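Local coordinates for protein DNA helicase uvsW (Enterobacteria phage T4, PDB 1RIF) that uses ATP hydrolysis to unwind duplex DNA in the 3'-5' direction and branch-migrates Holliday junctions during recombination-dependent phage DNA repair, at residues A[67-70]-A[71-75]; A[104-108]-A[109-113]; A[220-223]-A[224-227]. The protein carries 1 engineered substitution. One frame throughout, in Å; residues are numbered along the deposited sequence.

Contact 1 of 3, residues A[67-70]-A[71-75]; sequences QIKK and FCDNF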
ATOM      1  N   GLN A  67      14.124   3.207   6.603  1.00 32.60           N
ATOM      2  CA  GLN A  67      14.789   2.408   7.632  1.00 32.53           C
ATOM      3  C   GLN A  67      16.280   2.209   7.378  1.00 30.98           C
ATOM      4  O   GLN A  67      17.022   1.872   8.295  1.00 30.79           O
ATOM      5  CB  GLN A  67      14.136   1.034   7.710  1.00 35.92           C
ATOM      6  CG  GLN A  67      12.645   1.077   7.900  1.00 40.32           C
ATOM      7  CD  GLN A  67      12.263   1.418   9.315  1.00 43.95           C
ATOM      8  OE1 GLN A  67      12.614   2.484   9.828  1.00 45.61           O
ATOM      9  NE2 GLN A  67      11.542   0.508   9.965  1.00 45.14           N
ATOM     10  N   ILE A  68      16.714   2.401   6.136  1.00 30.18           N
ATOM     11  CA  ILE A  68      18.117   2.212   5.803  1.00 29.77           C
ATOM     12  C   ILE A  68      18.994   3.210   6.551  1.00 30.46           C
ATOM     13  O   ILE A  68      20.179   2.959   6.776  1.00 30.02           O
ATOM     14  CB  ILE A  68      18.359   2.345   4.281  1.00 30.03           C
ATOM     15  CG1 ILE A  68      17.550   1.292   3.527  1.00 29.16           C
ATOM     16  CG2 ILE A  68      19.832   2.123   3.963  1.00 30.61           C
ATOM     17  CD1 ILE A  68      17.619   1.440   2.020  1.00 29.41           C
ATOM     18  N   LYS A  69      18.412   4.338   6.948  1.00 30.87           N
ATOM     19  CA  LYS A  69      19.165   5.349   7.680  1.00 32.01           C
ATOM     20  C   LYS A  69      19.555   4.812   9.060  1.00 31.55           C
ATOM     21  O   LYS A  69      20.601   5.170   9.595  1.00 29.76           O
ATOM     22  CB  LYS A  69      18.344   6.636   7.818  1.00 33.12           C
ATOM     23  CG  LYS A  69      19.128   7.796   8.422  1.00 36.59           C
ATOM     24  CD  LYS A  69      20.328   8.181   7.554  1.00 38.09           C
ATOM     25  CE  LYS A  69      21.350   9.009   8.331  1.00 39.03           C
ATOM     26  NZ  LYS A  69      20.730  10.187   8.996  1.00 38.62           N
ATOM     27  N   LYS A  70      18.709   3.954   9.630  1.00 34.00           N
ATOM     28  CA  LYS A  70      18.985   3.345  10.932  1.00 35.41           C
ATOM     29  C   LYS A  70      20.262   2.534  10.756  1.00 37.36           C
ATOM     30  O   LYS A  70      21.192   2.607  11.560  1.00 38.05           O
ATOM     31  CB  LYS A  70      17.871   2.377  11.329  1.00 37.37           C
ATOM     32  CG  LYS A  70      16.456   2.859  11.058  1.00 41.71           C
ATOM     33  CD  LYS A  70      15.926   3.759  12.166  1.00 43.74           C
ATOM     34  CE  LYS A  70      14.439   4.057  11.955  1.00 44.11           C
ATOM     35  NZ  LYS A  70      13.815   4.742  13.127  1.00 44.47           N
ATOM     36  N   PHE A  71      20.280   1.751   9.682  1.00 37.96           N
ATOM     37  CA  PHE A  71      21.403   0.893   9.330  1.00 38.52           C
ATOM     38  C   PHE A  71      22.696   1.695   9.216  1.00 39.98           C
ATOM     39  O   PHE A  71      23.604   1.541  10.028  1.00 40.50           O
ATOM     40  CB  PHE A  71      21.111   0.196   7.998  1.00 37.54           C
ATOM     41  CG  PHE A  71      22.200  -0.729   7.544  1.00 37.08           C
ATOM     42  CD1 PHE A  71      22.307  -2.011   8.071  1.00 36.46           C
ATOM     43  CD2 PHE A  71      23.132  -0.313   6.596  1.00 36.36           C
ATOM     44  CE1 PHE A  71      23.327  -2.862   7.659  1.00 36.55           C
ATOM     45  CE2 PHE A  71      24.153  -1.157   6.182  1.00 35.29           C
ATOM     46  CZ  PHE A  71      24.251  -2.432   6.713  1.00 35.60           C
ATOM     47  N   CYS A  72      22.769   2.548   8.200  1.00 41.25           N
ATOM     48  CA  CYS A  72      23.941   3.376   7.948  1.00 42.89           C
ATOM     49  C   CYS A  72      24.477   4.102   9.193  1.00 42.68           C
ATOM     50  O   CYS A  72      25.681   4.332   9.299  1.00 42.49           O
ATOM     51  CB  CYS A  72      23.609   4.406   6.880  1.00 45.49           C
ATOM     52  SG  CYS A  72      22.423   5.627   7.499  1.00 56.13           S
ATOM     53  N   ASP A  73      23.600   4.487  10.117  1.00 42.12           N
ATOM     54  CA  ASP A  73      24.048   5.163  11.340  1.00 43.14           C
ATOM     55  C   ASP A  73      24.825   4.179  12.204  1.00 43.39           C
ATOM     56  O   ASP A  73      25.867   4.513  12.772  1.00 44.17           O
ATOM     57  CB  ASP A  73      22.869   5.691  12.168  1.00 43.18           C
ATOM     58  CG  ASP A  73      22.186   6.886  11.531  1.00 42.97           C
ATOM     59  OD1 ASP A  73      22.869   7.668  10.832  1.00 43.54           O
ATOM     60  OD2 ASP A  73      20.967   7.051  11.749  1.00 43.28           O
ATOM     61  N   ASN A  74      24.294   2.964  12.298  1.00 44.07           N
ATOM     62  CA  ASN A  74      24.890   1.881  13.077  1.00 43.68           C
ATOM     63  C   ASN A  74      26.273   1.447  12.561  1.00 43.42           C
ATOM     64  O   ASN A  74      27.227   1.330  13.337  1.00 43.33           O
ATOM     65  CB  ASN A  74      23.937   0.683  13.062  1.00 44.00           C
ATOM     66  CG  ASN A  74      24.502  -0.527  13.766  1.00 44.52           C
ATOM     67  OD1 ASN A  74      24.160  -1.664  13.433  1.00 45.02           O
ATOM     68  ND2 ASN A  74      25.356  -0.294  14.756  1.00 44.06           N
ATOM     69  N   PHE A  75      26.382   1.213  11.256  1.00 41.48           N
ATOM     70  CA  PHE A  75      27.645   0.776  10.671  1.00 40.66           C
ATOM     71  C   PHE A  75      28.492   1.921  10.135  1.00 40.07           C
ATOM     72  O   PHE A  75      29.464   1.698   9.408  1.00 40.02           O
ATOM     73  CB  PHE A  75      27.389  -0.226   9.546  1.00 40.88           C
ATOM     74  CG  PHE A  75      26.668  -1.466   9.986  1.00 42.14           C
ATOM     75  CD1 PHE A  75      25.315  -1.422  10.320  1.00 42.23           C
ATOM     76  CD2 PHE A  75      27.338  -2.683  10.063  1.00 42.42           C
ATOM     77  CE1 PHE A  75      24.636  -2.573  10.725  1.00 42.79           C
ATOM     78  CE2 PHE A  75      26.668  -3.843  10.467  1.00 43.83           C
ATOM     79  CZ  PHE A  75      25.313  -3.786  10.798  1.00 43.00           C
TER
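I68 O accepts the amide of C72 at 3.0 Å and K70 O that of N74 at 3.2 Å, i to i+4 bonds of helix 68-74. One turn apart on the exposed side, K69 and D73 meet obliquely. The lysine chain leaves with CG anti to the backbone N (chi1 -173°) and then bends at chi2 and again at chi4, which brings CE to 3.2 Å from D73 OD1 while NZ stays 3.8 Å from the same oxygen, a long salt bridge. C72 has a bound gold ion about 3 Å from its side chain, and Q67, at the start, a magnesium ion at a similar distance. F71 turns to the buried side, where its ring meets that of F28 and touches E24 and L25 of helix 19-28. I68 reaches F29, just beyond that helix. At the C-terminal end F75 is the first residue to leave helical geometry, and its CD1 sits 3.6 Å above the plane of the F71 ring, toward the rim. The short helix is thus amphipathic: F71 sets it against helix 19-28 and I68 against F29 just after it, within the UvsW N-terminal region, whereas the stretched lysine-aspartate pair on its outer side probably adds only a modest electrostatic attraction.

Contact 2 of 3, residues A[104-108]-A[109-113]; sequences EIYSG and NKRIE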
ATOM      1  N   GLU A 104     -18.808  17.747  -3.926  1.00 23.95           N
ATOM      2  CA  GLU A 104     -20.137  17.752  -3.324  1.00 25.61           C
ATOM      3  C   GLU A 104     -20.382  16.331  -2.827  1.00 25.34           C
ATOM      4  O   GLU A 104     -20.865  15.478  -3.567  1.00 26.48           O
ATOM      5  CB  GLU A 104     -21.201  18.147  -4.352  1.00 28.02           C
ATOM      6  CG  GLU A 104     -20.868  19.411  -5.132  1.00 32.25           C
ATOM      7  CD  GLU A 104     -22.085  20.043  -5.793  1.00 35.48           C
ATOM      8  OE1 GLU A 104     -22.959  19.294  -6.294  1.00 36.11           O
ATOM      9  OE2 GLU A 104     -22.159  21.293  -5.819  1.00 37.09           O
ATOM     10  N   ILE A 105     -20.027  16.081  -1.570  1.00 25.89           N
ATOM     11  CA  ILE A 105     -20.168  14.759  -0.970  1.00 24.14           C
ATOM     12  C   ILE A 105     -21.520  14.611  -0.292  1.00 24.02           C
ATOM     13  O   ILE A 105     -21.999  15.537   0.359  1.00 22.95           O
ATOM     14  CB  ILE A 105     -19.037  14.513   0.052  1.00 23.56           C
ATOM     15  CG1 ILE A 105     -17.688  14.771  -0.618  1.00 24.14           C
ATOM     16  CG2 ILE A 105     -19.076  13.087   0.558  1.00 21.68           C
ATOM     17  CD1 ILE A 105     -16.519  14.748   0.342  1.00 27.40           C
ATOM     18  N   TYR A 106     -22.128  13.438  -0.439  1.00 23.89           N
ATOM     19  CA  TYR A 106     -23.446  13.183   0.140  1.00 23.62           C
ATOM     20  C   TYR A 106     -23.542  11.965   1.041  1.00 23.76           C
ATOM     21  O   TYR A 106     -22.617  11.160   1.154  1.00 23.21           O
ATOM     22  CB  TYR A 106     -24.505  13.009  -0.965  1.00 22.33           C
ATOM     23  CG  TYR A 106     -24.760  14.228  -1.824  1.00 23.77           C
ATOM     24  CD1 TYR A 106     -23.819  14.652  -2.768  1.00 24.09           C
ATOM     25  CD2 TYR A 106     -25.947  14.950  -1.705  1.00 22.76           C
ATOM     26  CE1 TYR A 106     -24.057  15.767  -3.579  1.00 24.88           C
ATOM     27  CE2 TYR A 106     -26.193  16.066  -2.509  1.00 24.53           C
ATOM     28  CZ  TYR A 106     -25.245  16.466  -3.443  1.00 25.18           C
ATOM     29  OH  TYR A 106     -25.487  17.555  -4.245  1.00 27.43           O
ATOM     30  N   SER A 107     -24.710  11.854   1.664  1.00 24.27           N
ATOM     31  CA  SER A 107     -25.088  10.759   2.542  1.00 25.62           C
ATOM     32  C   SER A 107     -26.576  10.683   2.237  1.00 26.55           C
ATOM     33  O   SER A 107     -27.380  11.395   2.841  1.00 27.29           O
ATOM     34  CB  SER A 107     -24.872  11.131   4.005  1.00 26.57           C
ATOM     35  OG  SER A 107     -24.960   9.981   4.827  1.00 28.60           O
ATOM     36  N   GLY A 108     -26.937   9.829   1.288  1.00 27.14           N
ATOM     37  CA  GLY A 108     -28.324   9.744   0.887  1.00 28.42           C
ATOM     38  C   GLY A 108     -28.573  11.000   0.066  1.00 30.12           C
ATOM     39  O   GLY A 108     -27.972  11.190  -0.991  1.00 30.48           O
ATOM     40  N   ASN A 109     -29.439  11.879   0.556  1.00 32.27           N
ATOM     41  CA  ASN A 109     -29.737  13.116  -0.159  1.00 33.53           C
ATOM     42  C   ASN A 109     -29.221  14.313   0.615  1.00 31.97           C
ATOM     43  O   ASN A 109     -29.376  15.450   0.184  1.00 32.09           O
ATOM     44  CB  ASN A 109     -31.244  13.257  -0.382  1.00 36.82           C
ATOM     45  CG  ASN A 109     -31.803  12.156  -1.263  1.00 40.31           C
ATOM     46  OD1 ASN A 109     -31.386  11.997  -2.418  1.00 39.95           O
ATOM     47  ND2 ASN A 109     -32.750  11.381  -0.722  1.00 40.93           N
ATOM     48  N   LYS A 110     -28.609  14.048   1.761  1.00 30.55           N
ATOM     49  CA  LYS A 110     -28.059  15.108   2.590  1.00 30.19           C
ATOM     50  C   LYS A 110     -26.559  15.293   2.324  1.00 29.54           C
ATOM     51  O   LYS A 110     -25.792  14.329   2.346  1.00 26.45           O
ATOM     52  CB  LYS A 110     -28.303  14.788   4.070  1.00 30.68           C
ATOM     53  CG  LYS A 110     -27.736  15.828   5.043  1.00 34.67           C
ATOM     54  CD  LYS A 110     -28.493  15.850   6.384  1.00 36.35           C
ATOM     55  CE  LYS A 110     -29.953  16.313   6.195  1.00 39.30           C
ATOM     56  NZ  LYS A 110     -30.751  16.390   7.464  1.00 40.21           N
ATOM     57  N   ARG A 111     -26.148  16.530   2.049  1.00 28.13           N
ATOM     58  CA  ARG A 111     -24.742  16.814   1.815  1.00 29.45           C
ATOM     59  C   ARG A 111     -24.017  16.734   3.152  1.00 29.42           C
ATOM     60  O   ARG A 111     -24.563  17.114   4.187  1.00 28.22           O
ATOM     61  CB  ARG A 111     -24.563  18.197   1.191  1.00 29.45           C
ATOM     62  CG  ARG A 111     -24.849  18.224  -0.307  1.00 31.67           C
ATOM     63  CD  ARG A 111     -24.906  19.654  -0.831  1.00 36.54           C
ATOM     64  NE  ARG A 111     -23.692  20.122  -1.516  1.00 36.29           N
ATOM     65  CZ  ARG A 111     -22.452  19.752  -1.220  1.00 34.32           C
ATOM     66  NH1 ARG A 111     -22.224  18.885  -0.250  1.00 33.61           N
ATOM     67  NH2 ARG A 111     -21.432  20.279  -1.879  1.00 35.03           N
ATOM     68  N   ILE A 112     -22.794  16.214   3.120  1.00 29.94           N
ATOM     69  CA  ILE A 112     -21.979  16.058   4.319  1.00 31.48           C
ATOM     70  C   ILE A 112     -20.581  16.605   4.073  1.00 30.43           C
ATOM     71  O   ILE A 112     -20.216  16.903   2.939  1.00 30.88           O
ATOM     72  CB  ILE A 112     -21.848  14.568   4.714  1.00 32.80           C
ATOM     73  CG1 ILE A 112     -23.232  13.928   4.837  1.00 34.16           C
ATOM     74  CG2 ILE A 112     -21.106  14.437   6.040  1.00 36.67           C
ATOM     75  CD1 ILE A 112     -24.095  14.510   5.947  1.00 36.67           C
ATOM     76  N   GLU A 113     -19.801  16.738   5.140  1.00 30.81           N
ATOM     77  CA  GLU A 113     -18.436  17.236   5.031  1.00 31.02           C
ATOM     78  C   GLU A 113     -17.452  16.315   5.728  1.00 28.64           C
ATOM     79  O   GLU A 113     -17.728  15.803   6.815  1.00 29.08           O
ATOM     80  CB  GLU A 113     -18.332  18.631   5.639  1.00 34.15           C
ATOM     81  CG  GLU A 113     -18.690  19.753   4.681  1.00 37.43           C
ATOM     82  CD  GLU A 113     -18.983  21.057   5.400  1.00 38.51           C
ATOM     83  OE1 GLU A 113     -20.042  21.152   6.062  1.00 37.32           O
ATOM     84  OE2 GLU A 113     -18.150  21.984   5.308  1.00 42.09           O
TER
HETATM   85  O   HOH W   1     -20.039  18.077   0.685  1.00 20.13           O
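Y106 and R111 are paired across a tight hairpin as a non-hydrogen-bonded antiparallel pair, their side chains diverging at the start before R111 CG comes over the ring; S107 and K110 form the hydrogen-bonded pair next to the type II' turn made by G108 and N109. In that pair S107 N donates to K110 O at 2.8 Å, and K110 N returns a bond to S107 O at 3.1 Å. Further from the turn I112 N binds I105 O at 3.0 Å. Positive phi at G108 (74°) suits the first corner of this turn. Among the side chains, R111 CG stands 3.7 Å from the Y106 ring centroid in a CH-pi contact, while N109 O sits at the ring edge. The R111 chain then bends at chi3 (101°), carrying the guanidinium past the ring, where any cation-pi attraction is weak, and over E104, whose CB lies against its face. E104 OE2 remains 4.1 Å from R111 NH2, short of a salt bridge. Away from the Y106 ring, S107 CB meets I112 CG1 at 3.3 Å, tighter than usual. A water accepts from I105 N at 3.0 Å; its links to R111 NH1 and I112 O are suspiciously short. Around the hairpin, I105 is buried against L143 and L147 of helix 141-155, while D179 and Y180 at the end of helix 167-180, and R181 just after it, bind the backbone of Y106 and G108.

Contact 3 of 3, residues A[220-223]-A[224-227]; sequences KEWF and SQFG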
ATOM      1  N   LYS A 220       0.866 -11.873 -12.151  1.00 24.41           N
ATOM      2  CA  LYS A 220       1.765 -10.806 -11.744  1.00 24.75           C
ATOM      3  C   LYS A 220       1.570  -9.579 -12.631  1.00 25.85           C
ATOM      4  O   LYS A 220       1.539  -8.447 -12.146  1.00 24.75           O
ATOM      5  CB  LYS A 220       3.220 -11.276 -11.828  1.00 26.25           C
ATOM      6  CG  LYS A 220       3.677 -12.238 -10.695  1.00 28.82           C
ATOM      7  CD  LYS A 220       2.942 -13.593 -10.691  1.00 26.67           C
ATOM      8  CE  LYS A 220       3.228 -14.437 -11.954  1.00 22.39           C
ATOM      9  NZ  LYS A 220       2.011 -15.186 -12.348  1.00 11.47           N
ATOM     10  N   GLU A 221       1.430  -9.815 -13.932  1.00 25.89           N
ATOM     11  CA  GLU A 221       1.246  -8.741 -14.901  1.00 25.55           C
ATOM     12  C   GLU A 221      -0.057  -7.948 -14.710  1.00 25.76           C
ATOM     13  O   GLU A 221      -0.145  -6.781 -15.097  1.00 25.70           O
ATOM     14  CB  GLU A 221       1.320  -9.316 -16.318  1.00 27.16           C
ATOM     15  CG  GLU A 221       0.607 -10.649 -16.479  1.00 30.52           C
ATOM     16  CD  GLU A 221       1.563 -11.842 -16.513  1.00 32.52           C
ATOM     17  OE1 GLU A 221       2.499 -11.893 -15.675  1.00 31.05           O
ATOM     18  OE2 GLU A 221       1.362 -12.733 -17.379  1.00 31.65           O
ATOM     19  N   TRP A 222      -1.058  -8.580 -14.104  1.00 24.27           N
ATOM     20  CA  TRP A 222      -2.344  -7.935 -13.860  1.00 23.19           C
ATOM     21  C   TRP A 222      -2.209  -6.692 -12.978  1.00 24.15           C
ATOM     22  O   TRP A 222      -2.994  -5.746 -13.097  1.00 23.62           O
ATOM     23  CB  TRP A 222      -3.302  -8.922 -13.190  1.00 23.48           C
ATOM     24  CG  TRP A 222      -4.674  -8.364 -12.900  1.00 22.90           C
ATOM     25  CD1 TRP A 222      -5.694  -8.199 -13.791  1.00 21.34           C
ATOM     26  CD2 TRP A 222      -5.188  -7.948 -11.620  1.00 22.90           C
ATOM     27  NE1 TRP A 222      -6.813  -7.718 -13.147  1.00 22.63           N
ATOM     28  CE2 TRP A 222      -6.531  -7.557 -11.815  1.00 22.41           C
ATOM     29  CE3 TRP A 222      -4.643  -7.875 -10.329  1.00 22.50           C
ATOM     30  CZ2 TRP A 222      -7.343  -7.099 -10.764  1.00 23.04           C
ATOM     31  CZ3 TRP A 222      -5.456  -7.418  -9.280  1.00 21.75           C
ATOM     32  CH2 TRP A 222      -6.787  -7.039  -9.510  1.00 21.90           C
ATOM     33  N   PHE A 223      -1.208  -6.692 -12.101  1.00 23.38           N
ATOM     34  CA  PHE A 223      -0.992  -5.579 -11.182  1.00 22.36           C
ATOM     35  C   PHE A 223      -0.310  -4.349 -11.775  1.00 23.43           C
ATOM     36  O   PHE A 223      -0.249  -3.307 -11.124  1.00 23.18           O
ATOM     37  CB  PHE A 223      -0.196  -6.054  -9.959  1.00 20.64           C
ATOM     38  CG  PHE A 223      -0.897  -7.120  -9.158  1.00 20.79           C
ATOM     39  CD1 PHE A 223      -0.810  -8.463  -9.527  1.00 18.19           C
ATOM     40  CD2 PHE A 223      -1.679  -6.776  -8.060  1.00 19.08           C
ATOM     41  CE1 PHE A 223      -1.494  -9.447  -8.816  1.00 19.57           C
ATOM     42  CE2 PHE A 223      -2.370  -7.757  -7.340  1.00 20.07           C
ATOM     43  CZ  PHE A 223      -2.278  -9.095  -7.719  1.00 19.19           C
ATOM     44  N   SER A 224       0.194  -4.453 -13.003  1.00 24.20           N
ATOM     45  CA  SER A 224       0.884  -3.319 -13.632  1.00 24.34           C
ATOM     46  C   SER A 224      -0.051  -2.149 -13.945  1.00 23.03           C
ATOM     47  O   SER A 224       0.387  -1.006 -14.044  1.00 22.77           O
ATOM     48  CB  SER A 224       1.577  -3.769 -14.921  1.00 26.26           C
ATOM     49  OG  SER A 224       2.499  -4.815 -14.663  1.00 31.83           O
ATOM     50  N   GLN A 225      -1.339  -2.447 -14.088  1.00 22.80           N
ATOM     51  CA  GLN A 225      -2.346  -1.441 -14.408  1.00 21.62           C
ATOM     52  C   GLN A 225      -2.721  -0.507 -13.269  1.00 19.94           C
ATOM     53  O   GLN A 225      -3.405   0.485 -13.498  1.00 18.52           O
ATOM     54  CB  GLN A 225      -3.618  -2.121 -14.908  1.00 22.06           C
ATOM     55  CG  GLN A 225      -4.195  -3.139 -13.942  1.00 23.07           C
ATOM     56  CD  GLN A 225      -5.384  -3.876 -14.527  1.00 24.76           C
ATOM     57  OE1 GLN A 225      -5.619  -5.048 -14.223  1.00 23.90           O
ATOM     58  NE2 GLN A 225      -6.150  -3.186 -15.364  1.00 24.59           N
ATOM     59  N   PHE A 226      -2.269  -0.801 -12.054  1.00 18.12           N
ATOM     60  CA  PHE A 226      -2.633   0.040 -10.920  1.00 18.79           C
ATOM     61  C   PHE A 226      -1.655   1.135 -10.533  1.00 17.42           C
ATOM     62  O   PHE A 226      -0.453   0.899 -10.426  1.00 18.93           O
ATOM     63  CB  PHE A 226      -2.941  -0.842  -9.708  1.00 17.06           C
ATOM     64  CG  PHE A 226      -4.075  -1.792  -9.946  1.00 20.54           C
ATOM     65  CD1 PHE A 226      -3.831  -3.133 -10.243  1.00 20.11           C
ATOM     66  CD2 PHE A 226      -5.389  -1.333  -9.949  1.00 18.47           C
ATOM     67  CE1 PHE A 226      -4.881  -3.998 -10.543  1.00 19.98           C
ATOM     68  CE2 PHE A 226      -6.449  -2.192 -10.251  1.00 19.64           C
ATOM     69  CZ  PHE A 226      -6.194  -3.526 -10.550  1.00 18.91           C
ATOM     70  N   GLY A 227      -2.189   2.342 -10.342  1.00 15.77           N
ATOM     71  CA  GLY A 227      -1.370   3.471  -9.944  1.00 14.99           C
ATOM     72  C   GLY A 227      -1.518   3.733  -8.453  1.00 14.84           C
ATOM     73  O   GLY A 227      -0.657   4.349  -7.817  1.00 13.79           O
TER
HETATM   74  O   HOH W   2       1.472  -1.462 -10.479  1.00 17.94           O
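E221 O takes the amide of S224 at 3.1 Å, i to i+3, and with the bond from F223 N to K220 O this describes the 3-10 turn 220-223. W222 follows with CG anti to the backbone N (chi1 -179°), which swings the indole over the start of the strand. There F226 turns its ring edge to the indole face, a T-shaped pair with planes at 65° and centroids 4.9 Å apart; W222 CZ3 and F226 CE1 approach to 3.7 Å. Q225 crosses the same indole obliquely, its amide plane almost perpendicular to the ring. Next comes F223: W222 points CE3 at the face of the F223 ring, 3.6 Å above its centre. The carbonyl O of F223 accepts a weak bond from F226 N at 3.4 Å and a water that also donates to F226 O. Both W222 and F226 touch V208 of strand 207-210, and F226 reaches L161 of strand 159-163. This 3-10 turn leads into strand 226-232, the strand that runs on to the predicted DEAH-box motif of the parallel-sheet, P-loop NTPase fold of SF2 helicases.

The chain is the N-terminal part of the helicase, with its ATP-binding region. From the N terminus the three contacts come in series, none nesting in or crossing another, and each is made by consecutive residues. Contact 1 closes turns of helix 68-74, setting that helix against helix 19-28. Contact 2 closes a hairpin at residues 108-109, on the opposite side of the chain's centre from contact 1 (centres about 48 Å apart), and ties it to helices 141-155 and 167-180. Contact 3 closes the turn that enters strand 226-232, in the seven-stranded parallel sheet. Contacts 2 and 3 share the helicase core, with about 21 Å between nearest atoms, while contact 1 lies in the UvsW N-terminal region.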